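Local coordinates for protein geranylgeranyl pyrophosphate synthase (Geoglobus acetivorans, PDB 5JFQ) that condenses isopentenyl diphosphate with dimethylallyl diphosphate and its longer products, with magnesium as cofactor, to make mainly geranylgeranyl diphosphate and some farnesyl diphosphate, at residues K296-I301 and N308-L313; K25-E28 and L32-A35; M155-R160 and E165-E170. All coordinates share one frame; numbering follows the deposited sequence.

Interaction 1 of 3, residues K296-I301 and N308-L313; sequences KNLEVI and NYLVEL
Leu298, on helix 280-298, packs on Leu310 and Val311 of helix 305-316 in a small hydrophobic contact between two helices that follow each other in the mainly helical polyprenyl synthase fold. No hydrogen bond crosses between the segments. The backbones come nearest at Leu298 and Val311, whose CA atoms are 7.9 Å apart, and the two segments together bury 130 Å².

On the side of 296-301 the packing is carried by the two methyls of Leu298. With CG anti to the backbone N (chi1 -169°), the isobutyl group reaches out from its own helix to the next one. Leu298 CD2 meets CB of Leu310 at the root of that side chain and also touches Val311 CG2 at 4.0 Å, while CD1 turns to the end of Leu310. The two leucines cross at about a right angle, whereas Val311 offers a single methyl from beside its backbone N.

Within each segment the hydrogen bonds are backbone ones. On the 308-313 side they are regular helical bonds, while in 296-301 a type I beta turn runs from Leu298 to Ile301, with a weak bond from Ile301 N to Leu298 O.

Around this pair the core continues: Leu201 and Tyr204 of helix 195-221 also press on Leu298, and Leu54 and Ala58 of helix 47-58 cover Leu310. The Tyr204 hydroxyl bonds to the backbone O of Leu310. At the far end of the leucine pair, Leu310 CD1 lies 3.9 Å from Leu298 CD1.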
ATOM      1  N   LYS B 296       5.812 -17.787 -28.171  1.00 77.05           N
ATOM      2  CA  LYS B 296       4.714 -18.521 -28.786  1.00 76.42           C
ATOM      3  C   LYS B 296       3.368 -18.028 -28.300  1.00 76.76           C
ATOM      4  O   LYS B 296       2.355 -18.251 -28.972  1.00 80.35           O
ATOM      5  CB  LYS B 296       4.848 -20.018 -28.508  1.00 76.05           C
ATOM      6  N   ASN B 297       3.336 -17.359 -27.151  1.00 76.82           N
ATOM      7  CA  ASN B 297       2.107 -16.720 -26.714  1.00 75.25           C
ATOM      8  C   ASN B 297       1.922 -15.384 -27.413  1.00 79.78           C
ATOM      9  O   ASN B 297       0.813 -15.048 -27.849  1.00 79.78           O
ATOM     10  CB  ASN B 297       2.120 -16.538 -25.202  1.00 70.23           C
ATOM     11  CG  ASN B 297       0.802 -16.899 -24.579  1.00 70.20           C
ATOM     12  OD1 ASN B 297      -0.159 -16.154 -24.682  1.00 74.73           O
ATOM     13  ND2 ASN B 297       0.736 -18.065 -23.956  1.00 70.47           N
ATOM     14  N   LEU B 298       3.012 -14.632 -27.559  1.00 81.08           N
ATOM     15  CA  LEU B 298       3.018 -13.301 -28.160  1.00 79.39           C
ATOM     16  C   LEU B 298       2.618 -13.310 -29.636  1.00 83.14           C
ATOM     17  O   LEU B 298       2.485 -12.236 -30.238  1.00 85.10           O
ATOM     18  CB  LEU B 298       4.411 -12.707 -27.964  1.00 77.29           C
ATOM     19  CG  LEU B 298       4.682 -11.242 -28.241  1.00 76.89           C
ATOM     20  CD1 LEU B 298       3.614 -10.420 -27.572  1.00 78.37           C
ATOM     21  CD2 LEU B 298       6.056 -10.903 -27.704  1.00 72.17           C
ATOM     22  N   GLU B 299       2.389 -14.500 -30.202  1.00 86.20           N
ATOM     23  CA  GLU B 299       2.066 -14.650 -31.618  1.00 88.42           C
ATOM     24  C   GLU B 299       0.666 -14.134 -31.953  1.00 86.96           C
ATOM     25  O   GLU B 299       0.413 -13.711 -33.090  1.00 83.16           O
ATOM     26  CB  GLU B 299       2.216 -16.127 -31.998  1.00 82.75           C
ATOM     27  CG  GLU B 299       1.655 -16.522 -33.348  1.00 92.23           C
ATOM     28  CD  GLU B 299       1.960 -17.968 -33.687  1.00 97.62           C
ATOM     29  OE1 GLU B 299       2.547 -18.660 -32.818  1.00 95.82           O
ATOM     30  OE2 GLU B 299       1.616 -18.403 -34.815  1.00 98.14           O
ATOM     31  N   VAL B 300      -0.246 -14.152 -30.980  1.00 80.36           N
ATOM     32  CA  VAL B 300      -1.601 -13.659 -31.177  1.00 78.47           C
ATOM     33  C   VAL B 300      -1.617 -12.196 -31.605  1.00 78.46           C
ATOM     34  O   VAL B 300      -2.597 -11.729 -32.194  1.00 80.85           O
ATOM     35  CB  VAL B 300      -2.389 -13.929 -29.875  1.00 76.74           C
ATOM     36  CG1 VAL B 300      -3.526 -12.943 -29.668  1.00 69.22           C
ATOM     37  CG2 VAL B 300      -2.906 -15.368 -29.874  1.00 71.07           C
ATOM     38  N   ILE B 301      -0.540 -11.472 -31.371  1.00 79.44           N
ATOM     39  CA  ILE B 301      -0.432 -10.075 -31.775  1.00 78.92           C
ATOM     40  C   ILE B 301       0.164 -10.003 -33.173  1.00 83.88           C
ATOM     41  O   ILE B 301       0.965 -10.854 -33.570  1.00 87.26           O
ATOM     42  CB  ILE B 301       0.405  -9.283 -30.751  1.00 83.47           C
ATOM     43  CG1 ILE B 301      -0.405  -9.100 -29.473  1.00 79.08           C
ATOM     44  CG2 ILE B 301       0.860  -7.928 -31.318  1.00 83.95           C
ATOM     45  CD1 ILE B 301       0.024  -7.913 -28.665  1.00 79.91           C
ATOM     46  N   ASN B 308       8.348  -7.904 -32.352  1.00 82.77           N
ATOM     47  CA  ASN B 308       9.649  -8.558 -32.320  1.00 87.91           C
ATOM     48  C   ASN B 308      10.558  -7.951 -31.266  1.00 84.99           C
ATOM     49  O   ASN B 308      11.510  -8.606 -30.830  1.00 88.22           O
ATOM     50  CB  ASN B 308      10.315  -8.479 -33.698  1.00 91.74           C
ATOM     51  CG  ASN B 308       9.491  -9.147 -34.781  1.00 89.21           C
ATOM     52  OD1 ASN B 308       8.877 -10.195 -34.560  1.00 88.85           O
ATOM     53  ND2 ASN B 308       9.467  -8.538 -35.958  1.00 89.34           N
ATOM     54  N   TYR B 309      10.290  -6.716 -30.846  1.00 81.93           N
ATOM     55  CA  TYR B 309      11.077  -6.134 -29.769  1.00 83.50           C
ATOM     56  C   TYR B 309      10.779  -6.821 -28.437  1.00 83.01           C
ATOM     57  O   TYR B 309      11.699  -7.161 -27.682  1.00 76.24           O
ATOM     58  CB  TYR B 309      10.815  -4.634 -29.707  1.00 79.96           C
ATOM     59  CG  TYR B 309      11.524  -3.867 -30.803  1.00 88.01           C
ATOM     60  CD1 TYR B 309      12.640  -4.402 -31.440  1.00 88.32           C
ATOM     61  CD2 TYR B 309      11.085  -2.600 -31.196  1.00 87.48           C
ATOM     62  CE1 TYR B 309      13.300  -3.698 -32.438  1.00 90.73           C
ATOM     63  CE2 TYR B 309      11.740  -1.892 -32.192  1.00 84.90           C
ATOM     64  CZ  TYR B 309      12.843  -2.444 -32.808  1.00 83.42           C
ATOM     65  OH  TYR B 309      13.493  -1.742 -33.794  1.00 79.75           O
ATOM     66  N   LEU B 310       9.500  -7.055 -28.141  1.00 78.99           N
ATOM     67  CA  LEU B 310       9.165  -7.885 -26.994  1.00 74.94           C
ATOM     68  C   LEU B 310       9.830  -9.248 -27.094  1.00 77.57           C
ATOM     69  O   LEU B 310      10.243  -9.815 -26.077  1.00 77.40           O
ATOM     70  CB  LEU B 310       7.651  -8.031 -26.881  1.00 73.96           C
ATOM     71  CG  LEU B 310       6.880  -6.712 -26.894  1.00 71.17           C
ATOM     72  CD1 LEU B 310       5.429  -6.947 -27.241  1.00 67.61           C
ATOM     73  CD2 LEU B 310       7.000  -6.001 -25.563  1.00 64.37           C
ATOM     74  N   VAL B 311       9.958  -9.786 -28.308  1.00 79.84           N
ATOM     75  CA  VAL B 311      10.597 -11.090 -28.472  1.00 80.13           C
ATOM     76  C   VAL B 311      12.056 -11.014 -28.052  1.00 78.50           C
ATOM     77  O   VAL B 311      12.493 -11.717 -27.134  1.00 82.41           O
ATOM     78  CB  VAL B 311      10.458 -11.590 -29.919  1.00 81.10           C
ATOM     79  CG1 VAL B 311      11.130 -12.941 -30.066  1.00 83.71           C
ATOM     80  CG2 VAL B 311       8.997 -11.684 -30.302  1.00 82.55           C
ATOM     81  N   GLU B 312      12.831 -10.160 -28.724  1.00 76.90           N
ATOM     82  CA  GLU B 312      14.236  -9.999 -28.365  1.00 80.38           C
ATOM     83  C   GLU B 312      14.384  -9.672 -26.886  1.00 80.97           C
ATOM     84  O   GLU B 312      15.380 -10.051 -26.253  1.00 84.43           O
ATOM     85  CB  GLU B 312      14.875  -8.908 -29.234  1.00 83.81           C
ATOM     86  CG  GLU B 312      14.734  -9.157 -30.749  1.00 86.17           C
ATOM     87  CD  GLU B 312      14.999  -7.914 -31.612  1.00 92.31           C
ATOM     88  OE1 GLU B 312      15.844  -7.068 -31.228  1.00 96.26           O
ATOM     89  OE2 GLU B 312      14.358  -7.786 -32.683  1.00 91.56           O
ATOM     90  N   LEU B 313      13.381  -9.012 -26.309  1.00 81.32           N
ATOM     91  CA  LEU B 313      13.439  -8.622 -24.905  1.00 76.58           C
ATOM     92  C   LEU B 313      13.233  -9.824 -23.990  1.00 73.89           C
ATOM     93  O   LEU B 313      13.961  -9.998 -23.003  1.00 74.20           O
ATOM     94  CB  LEU B 313      12.396  -7.537 -24.648  1.00 73.64           C
ATOM     95  CG  LEU B 313      12.056  -7.105 -23.228  1.00 74.16           C
ATOM     96  CD1 LEU B 313      13.256  -6.460 -22.566  1.00 71.27           C
ATOM     97  CD2 LEU B 313      10.893  -6.138 -23.295  1.00 70.56           C
TER

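Interaction 2 of 3, residues K25-E28 and L32-A35; sequences KEQE and LYRA
The side chain of Gln27 lies along the ring of Tyr33, both pointing the same way, where the extended segment 25-28 runs past helix 30-36. This is the loop joining helix 9-23 to helix 30-36, near the start of the chain: the first helix ends, the chain crosses the ring, and the second begins.

The tight part is centred on Tyr33, which alone gives 119 Å² of the 265 Å² buried between the segments. Gln27 CB sits over the middle of one face of the Tyr33 ring, 3.9 Å from the centroid and 7° off the normal, a clear CH-pi contact. Since Gln27 CG is anti to the backbone N (chi1 -178°) and the chain stays extended beyond it, the amide is carried on toward the phenol end, its plane 28° from that of the ring. The backbone adds carbonyls: Gln27 O approaches CD1 of Tyr33 at 3.4 Å, and Glu28 O comes obliquely to CE1 of the same ring. Although the Gln27 amide lies near the phenol oxygen, the hydroxyl is hydrogen-bonded to Glu149 of the second subunit, which also packs on Gln27.

The looser, solvent-exposed side is formed by Glu26 and Arg34. Glu26 OE1 passes 3.8 Å from Arg34 CA, but it remains 5.5 Å from Arg34 NE, too far for a salt bridge. Glu26 instead pairs through OE2 with Lys41.

No hydrogen bond joins the two segments, so their chemistry is that of a ring covered by aliphatic and backbone atoms. The polar end of Tyr33 is spent on the partner chain, which ties this turn to the dimer interface while Glu26 at the rim pairs with Lys41.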
ATOM      1  N   LYS B  25       7.975  13.668  -8.034  1.00 56.02           N
ATOM      2  CA  LYS B  25       8.840  14.687  -7.479  1.00 59.62           C
ATOM      3  C   LYS B  25       9.110  14.407  -6.003  1.00 60.48           C
ATOM      4  O   LYS B  25       8.356  13.701  -5.330  1.00 59.21           O
ATOM      5  CB  LYS B  25       8.199  16.060  -7.651  1.00 58.18           C
ATOM      6  CG  LYS B  25       8.931  16.947  -8.606  1.00 65.18           C
ATOM      7  CD  LYS B  25       8.344  16.843 -10.008  1.00 68.04           C
ATOM      8  CE  LYS B  25       7.038  17.620 -10.107  1.00 71.44           C
ATOM      9  NZ  LYS B  25       6.540  17.751 -11.504  1.00 74.24           N
ATOM     10  N   GLU B  26      10.206  14.965  -5.499  1.00 58.50           N
ATOM     11  CA  GLU B  26      10.371  15.048  -4.059  1.00 55.12           C
ATOM     12  C   GLU B  26       9.572  16.228  -3.535  1.00 57.10           C
ATOM     13  O   GLU B  26       9.314  17.198  -4.252  1.00 64.38           O
ATOM     14  CB  GLU B  26      11.843  15.177  -3.671  1.00 57.34           C
ATOM     15  CG  GLU B  26      12.655  13.929  -3.956  1.00 58.65           C
ATOM     16  CD  GLU B  26      14.056  13.991  -3.387  1.00 62.64           C
ATOM     17  OE1 GLU B  26      14.196  14.339  -2.192  1.00 62.34           O
ATOM     18  OE2 GLU B  26      15.011  13.699  -4.142  1.00 63.61           O
ATOM     19  N   GLN B  27       9.189  16.141  -2.272  1.00 56.54           N
ATOM     20  CA  GLN B  27       8.146  16.988  -1.711  1.00 52.43           C
ATOM     21  C   GLN B  27       8.333  16.978  -0.191  1.00 56.35           C
ATOM     22  O   GLN B  27       9.244  16.327   0.329  1.00 53.01           O
ATOM     23  CB  GLN B  27       6.795  16.462  -2.200  1.00 53.81           C
ATOM     24  CG  GLN B  27       5.547  17.192  -1.793  1.00 62.89           C
ATOM     25  CD  GLN B  27       4.336  16.302  -2.013  1.00 64.90           C
ATOM     26  OE1 GLN B  27       4.260  15.603  -3.033  1.00 59.16           O
ATOM     27  NE2 GLN B  27       3.404  16.280  -1.041  1.00 60.12           N
ATOM     28  N   GLU B  28       7.465  17.770   0.552  1.00 56.02           N
ATOM     29  CA  GLU B  28       7.607  17.631   1.996  1.00 50.28           C
ATOM     30  C   GLU B  28       6.687  16.531   2.519  1.00 50.30           C
ATOM     31  O   GLU B  28       5.685  16.207   1.887  1.00 53.85           O
ATOM     32  CB  GLU B  28       7.278  18.941   2.696  1.00 56.75           C
ATOM     33  CG  GLU B  28       8.409  19.961   2.672  1.00 64.34           C
ATOM     34  CD  GLU B  28       9.501  19.654   3.703  1.00 71.00           C
ATOM     35  OE1 GLU B  28      10.622  20.206   3.576  1.00 74.95           O
ATOM     36  OE2 GLU B  28       9.238  18.868   4.648  1.00 70.42           O
ATOM     37  N   LEU B  32      10.490  11.811   4.255  1.00 50.50           N
ATOM     38  CA  LEU B  32       9.700  10.736   3.661  1.00 48.87           C
ATOM     39  C   LEU B  32       9.988  10.586   2.171  1.00 48.21           C
ATOM     40  O   LEU B  32      10.085   9.463   1.652  1.00 46.22           O
ATOM     41  CB  LEU B  32       8.218  11.005   3.906  1.00 48.02           C
ATOM     42  CG  LEU B  32       7.232  10.002   3.318  1.00 51.18           C
ATOM     43  CD1 LEU B  32       7.525   8.600   3.855  1.00 47.86           C
ATOM     44  CD2 LEU B  32       5.782  10.418   3.598  1.00 46.73           C
ATOM     45  N   TYR B  33      10.154  11.701   1.470  1.00 45.13           N
ATOM     46  CA  TYR B  33      10.313  11.623   0.026  1.00 46.55           C
ATOM     47  C   TYR B  33      11.753  11.338  -0.375  1.00 50.96           C
ATOM     48  O   TYR B  33      11.986  10.710  -1.416  1.00 51.55           O
ATOM     49  CB  TYR B  33       9.777  12.905  -0.619  1.00 49.55           C
ATOM     50  CG  TYR B  33       8.265  12.896  -0.683  1.00 47.55           C
ATOM     51  CD1 TYR B  33       7.496  13.428   0.344  1.00 47.21           C
ATOM     52  CD2 TYR B  33       7.606  12.289  -1.743  1.00 47.04           C
ATOM     53  CE1 TYR B  33       6.111  13.395   0.293  1.00 49.36           C
ATOM     54  CE2 TYR B  33       6.218  12.248  -1.805  1.00 48.51           C
ATOM     55  CZ  TYR B  33       5.477  12.805  -0.788  1.00 47.44           C
ATOM     56  OH  TYR B  33       4.098  12.755  -0.855  1.00 47.91           O
ATOM     57  N   ARG B  34      12.726  11.766   0.434  1.00 49.61           N
ATOM     58  CA  ARG B  34      14.103  11.360   0.190  1.00 46.02           C
ATOM     59  C   ARG B  34      14.190   9.844   0.182  1.00 53.45           C
ATOM     60  O   ARG B  34      14.803   9.248  -0.712  1.00 54.85           O
ATOM     61  CB  ARG B  34      15.010  11.969   1.256  1.00 50.26           C
ATOM     62  CG  ARG B  34      16.403  12.404   0.799  1.00 55.42           C
ATOM     63  CD  ARG B  34      17.212  12.902   2.012  1.00 58.40           C
ATOM     64  NE  ARG B  34      16.492  13.949   2.746  1.00 66.35           N
ATOM     65  CZ  ARG B  34      16.572  14.150   4.064  1.00 68.56           C
ATOM     66  NH1 ARG B  34      17.338  13.356   4.820  1.00 55.59           N
ATOM     67  NH2 ARG B  34      15.874  15.145   4.625  1.00 64.13           N
ATOM     68  N   ALA B  35      13.503   9.208   1.134  1.00 49.35           N
ATOM     69  CA  ALA B  35      13.419   7.756   1.176  1.00 43.80           C
ATOM     70  C   ALA B  35      12.605   7.210   0.010  1.00 49.45           C
ATOM     71  O   ALA B  35      12.992   6.216  -0.616  1.00 52.74           O
ATOM     72  CB  ALA B  35      12.814   7.310   2.510  1.00 43.11           C
TER

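Interaction 3 of 3, residues M155-R160 and E165-E170; sequences MSFEER and ESEYLE
Arg160 and Glu167 form a salt bridge across the turn between helix 130-159 and helix 165-190. Arg160 NH2 reaches Glu167 OE1 at 2.6 Å in a nearly straight bond (N-H...O 163°), meeting the syn lone pair, and the oxygen lies almost in the guanidinium plane. Glu167 OE1 also takes a weak, more bent bond from Arg160 NH1 at 3.2 Å, so OE1 sits at the edge of the guanidinium, between NH1 and NH2. The guanidinium and carboxylate are nearly coplanar, 25° apart. Arg160 gets there by bending at chi2 and chi3, whereas Glu167 reaches out with its chain extended beyond CG. Arg160 NH2 also makes a weak hydrogen bond to Ser162 O in the connecting loop. A leucine in place of Arg160 would probably leave the Glu167 carboxylate without its charged mate here and free to turn.

Further in, the Phe157 ring packs against the backbone of helix 165-190. Glu167 O lies at the ring's edge, near its plane, 3.5 Å from Phe157 CZ. On the next residue, Tyr168 CA approaches Phe157 CE2 obliquely at 3.6 Å, and Tyr168 CB adds a looser apolar touch to CE2.

These two helices form an alpha-alpha hairpin in the polyprenyl synthase fold. From the second, Tyr168 continues inward to Leu242 and Ile245 of helix 242-249 and to Asp217 of helix 195-221. The side chain of Tyr168 is about 4 Å from that of Gln213 on helix 195-221, which probably binds dimethylallyl diphosphate, as in related enzymes, while Met155 on helix 130-159 packs on Leu110 of the second subunit.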
ATOM      1  N   MET B 155       9.031 -16.281   1.594  1.00 62.47           N
ATOM      2  CA  MET B 155       9.618 -16.245   2.924  1.00 59.90           C
ATOM      3  C   MET B 155       9.200 -17.455   3.736  1.00 62.77           C
ATOM      4  O   MET B 155      10.004 -17.999   4.502  1.00 69.41           O
ATOM      5  CB  MET B 155       9.229 -14.959   3.634  1.00 58.36           C
ATOM      6  CG  MET B 155       9.775 -13.719   2.965  1.00 61.82           C
ATOM      7  SD  MET B 155       9.521 -12.285   4.010  1.00 75.68           S
ATOM      8  CE  MET B 155       7.791 -12.498   4.432  1.00 57.69           C
ATOM      9  N   SER B 156       7.949 -17.897   3.580  1.00 59.74           N
ATOM     10  CA  SER B 156       7.537 -19.153   4.200  1.00 60.12           C
ATOM     11  C   SER B 156       8.409 -20.319   3.743  1.00 62.75           C
ATOM     12  O   SER B 156       8.665 -21.241   4.524  1.00 61.89           O
ATOM     13  CB  SER B 156       6.076 -19.447   3.881  1.00 54.35           C
ATOM     14  OG  SER B 156       5.951 -19.981   2.569  1.00 63.09           O
ATOM     15  N   PHE B 157       8.856 -20.296   2.480  1.00 64.63           N
ATOM     16  CA  PHE B 157       9.709 -21.355   1.948  1.00 62.78           C
ATOM     17  C   PHE B 157      10.995 -21.492   2.759  1.00 69.93           C
ATOM     18  O   PHE B 157      11.459 -22.613   3.008  1.00 68.55           O
ATOM     19  CB  PHE B 157      10.058 -21.076   0.481  1.00 58.48           C
ATOM     20  CG  PHE B 157       8.910 -21.252  -0.494  1.00 63.37           C
ATOM     21  CD1 PHE B 157       7.718 -21.847  -0.113  1.00 61.90           C
ATOM     22  CD2 PHE B 157       9.041 -20.819  -1.815  1.00 64.00           C
ATOM     23  CE1 PHE B 157       6.677 -22.007  -1.033  1.00 61.44           C
ATOM     24  CE2 PHE B 157       8.006 -20.977  -2.734  1.00 60.47           C
ATOM     25  CZ  PHE B 157       6.826 -21.573  -2.343  1.00 59.81           C
ATOM     26  N   GLU B 158      11.583 -20.362   3.173  1.00 66.13           N
ATOM     27  CA  GLU B 158      12.880 -20.373   3.844  1.00 67.19           C
ATOM     28  C   GLU B 158      12.901 -21.384   4.982  1.00 70.68           C
ATOM     29  O   GLU B 158      13.819 -22.201   5.091  1.00 70.79           O
ATOM     30  CB  GLU B 158      13.226 -18.970   4.371  1.00 73.92           C
ATOM     31  CG  GLU B 158      14.467 -18.934   5.306  1.00 80.34           C
ATOM     32  CD  GLU B 158      14.893 -17.527   5.759  1.00 85.12           C
ATOM     33  OE1 GLU B 158      14.313 -16.995   6.732  1.00 84.76           O
ATOM     34  OE2 GLU B 158      15.829 -16.959   5.150  1.00 92.55           O
ATOM     35  N   GLU B 159      11.879 -21.362   5.823  1.00 69.15           N
ATOM     36  CA  GLU B 159      11.856 -22.239   6.980  1.00 65.30           C
ATOM     37  C   GLU B 159      11.341 -23.643   6.651  1.00 70.07           C
ATOM     38  O   GLU B 159      11.568 -24.576   7.429  1.00 68.34           O
ATOM     39  CB  GLU B 159      11.026 -21.564   8.069  1.00 62.44           C
ATOM     40  CG  GLU B 159      10.640 -22.423   9.228  1.00 64.36           C
ATOM     41  CD  GLU B 159       9.364 -23.181   8.965  1.00 71.32           C
ATOM     42  OE1 GLU B 159       8.828 -23.073   7.839  1.00 77.57           O
ATOM     43  OE2 GLU B 159       8.893 -23.886   9.875  1.00 73.91           O
ATOM     44  N   ARG B 160      10.659 -23.826   5.525  1.00 67.69           N
ATOM     45  CA  ARG B 160      10.250 -25.169   5.139  1.00 68.85           C
ATOM     46  C   ARG B 160      11.475 -26.035   4.881  1.00 71.23           C
ATOM     47  O   ARG B 160      12.542 -25.543   4.501  1.00 74.53           O
ATOM     48  CB  ARG B 160       9.374 -25.125   3.891  1.00 67.95           C
ATOM     49  CG  ARG B 160       8.034 -24.462   4.123  1.00 69.90           C
ATOM     50  CD  ARG B 160       6.926 -25.479   4.298  1.00 58.18           C
ATOM     51  NE  ARG B 160       6.855 -26.357   3.142  1.00 56.45           N
ATOM     52  CZ  ARG B 160       6.286 -26.030   1.982  1.00 73.30           C
ATOM     53  NH1 ARG B 160       5.720 -24.836   1.808  1.00 70.04           N
ATOM     54  NH2 ARG B 160       6.286 -26.900   0.985  1.00 76.32           N
ATOM     55  N   GLU B 165       8.703 -28.112  -6.884  1.00 69.59           N
ATOM     56  CA  GLU B 165       8.824 -27.193  -8.014  1.00 77.74           C
ATOM     57  C   GLU B 165       7.525 -26.419  -8.236  1.00 73.19           C
ATOM     58  O   GLU B 165       7.550 -25.206  -8.477  1.00 66.83           O
ATOM     59  CB  GLU B 165       9.222 -27.969  -9.275  1.00 73.12           C
ATOM     60  CG  GLU B 165       9.398 -27.108 -10.521  1.00 80.21           C
ATOM     61  CD  GLU B 165      10.030 -27.859 -11.690  1.00 86.00           C
ATOM     62  OE1 GLU B 165       9.304 -28.255 -12.635  1.00 87.89           O
ATOM     63  OE2 GLU B 165      11.264 -28.048 -11.660  1.00 89.21           O
ATOM     64  N   SER B 166       6.384 -27.101  -8.124  1.00 74.39           N
ATOM     65  CA  SER B 166       5.092 -26.461  -8.346  1.00 74.91           C
ATOM     66  C   SER B 166       4.888 -25.278  -7.403  1.00 74.25           C
ATOM     67  O   SER B 166       4.775 -24.131  -7.853  1.00 69.13           O
ATOM     68  CB  SER B 166       3.975 -27.491  -8.193  1.00 79.45           C
ATOM     69  OG  SER B 166       4.199 -28.596  -9.054  1.00 83.48           O
ATOM     70  N   GLU B 167       4.841 -25.540  -6.087  1.00 72.64           N
ATOM     71  CA  GLU B 167       4.720 -24.458  -5.111  1.00 68.47           C
ATOM     72  C   GLU B 167       5.710 -23.348  -5.413  1.00 70.14           C
ATOM     73  O   GLU B 167       5.343 -22.166  -5.454  1.00 71.69           O
ATOM     74  CB  GLU B 167       4.960 -24.953  -3.684  1.00 68.68           C
ATOM     75  CG  GLU B 167       4.467 -26.327  -3.352  1.00 76.47           C
ATOM     76  CD  GLU B 167       4.914 -26.732  -1.970  1.00 78.75           C
ATOM     77  OE1 GLU B 167       5.262 -25.815  -1.191  1.00 78.73           O
ATOM     78  OE2 GLU B 167       4.939 -27.952  -1.676  1.00 75.50           O
ATOM     79  N   TYR B 168       6.978 -23.715  -5.632  1.00 66.85           N
ATOM     80  CA  TYR B 168       7.991 -22.703  -5.903  1.00 66.51           C
ATOM     81  C   TYR B 168       7.644 -21.903  -7.152  1.00 65.92           C
ATOM     82  O   TYR B 168       7.844 -20.685  -7.193  1.00 61.45           O
ATOM     83  CB  TYR B 168       9.362 -23.354  -6.067  1.00 57.21           C
ATOM     84  CG  TYR B 168      10.370 -22.470  -6.763  1.00 61.27           C
ATOM     85  CD1 TYR B 168      10.501 -22.481  -8.151  1.00 63.92           C
ATOM     86  CD2 TYR B 168      11.180 -21.609  -6.039  1.00 62.61           C
ATOM     87  CE1 TYR B 168      11.410 -21.659  -8.797  1.00 60.03           C
ATOM     88  CE2 TYR B 168      12.097 -20.789  -6.679  1.00 63.32           C
ATOM     89  CZ  TYR B 168      12.204 -20.820  -8.055  1.00 63.16           C
ATOM     90  OH  TYR B 168      13.109 -20.011  -8.699  1.00 73.07           O
ATOM     91  N   LEU B 169       7.133 -22.573  -8.186  1.00 64.23           N
ATOM     92  CA  LEU B 169       6.870 -21.878  -9.436  1.00 65.71           C
ATOM     93  C   LEU B 169       5.583 -21.074  -9.367  1.00 65.97           C
ATOM     94  O   LEU B 169       5.448 -20.067 -10.073  1.00 62.25           O
ATOM     95  CB  LEU B 169       6.831 -22.866 -10.603  1.00 67.09           C
ATOM     96  CG  LEU B 169       8.192 -23.302 -11.155  1.00 67.78           C
ATOM     97  CD1 LEU B 169       8.000 -24.258 -12.303  1.00 71.04           C
ATOM     98  CD2 LEU B 169       9.042 -22.113 -11.587  1.00 65.48           C
ATOM     99  N   GLU B 170       4.632 -21.493  -8.531  1.00 67.98           N
ATOM    100  CA  GLU B 170       3.494 -20.623  -8.269  1.00 67.32           C
ATOM    101  C   GLU B 170       3.933 -19.379  -7.508  1.00 68.38           C
ATOM    102  O   GLU B 170       3.403 -18.284  -7.743  1.00 67.31           O
ATOM    103  CB  GLU B 170       2.402 -21.375  -7.507  1.00 62.31           C
ATOM    104  CG  GLU B 170       1.107 -20.578  -7.376  1.00 68.76           C
ATOM    105  CD  GLU B 170       0.662 -19.965  -8.701  1.00 71.36           C
ATOM    106  OE1 GLU B 170       0.799 -20.638  -9.748  1.00 72.92           O
ATOM    107  OE2 GLU B 170       0.181 -18.808  -8.697  1.00 68.16           O
TER

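Along the chain the three contacts come in series: interaction 2 first, then interaction 3, then interaction 1. Each joins parts close in sequence, at the turn between one helix and the next, and none touches another. Interactions 1 and 2 lie on opposite sides of the chain's centre, their own centres 38 Å apart; interaction 3 is 29 Å from interaction 1 and 36 Å from interaction 2, centre to centre. Helix 195-221 packs on both interaction 1 and interaction 3, while helix 105-123 touches interaction 2. Interactions 2 and 3 both reach the second subunit, whereas interaction 1 stays within its own chain, so these are separate local joints of a helical subunit, two of them also at the homodimer contact.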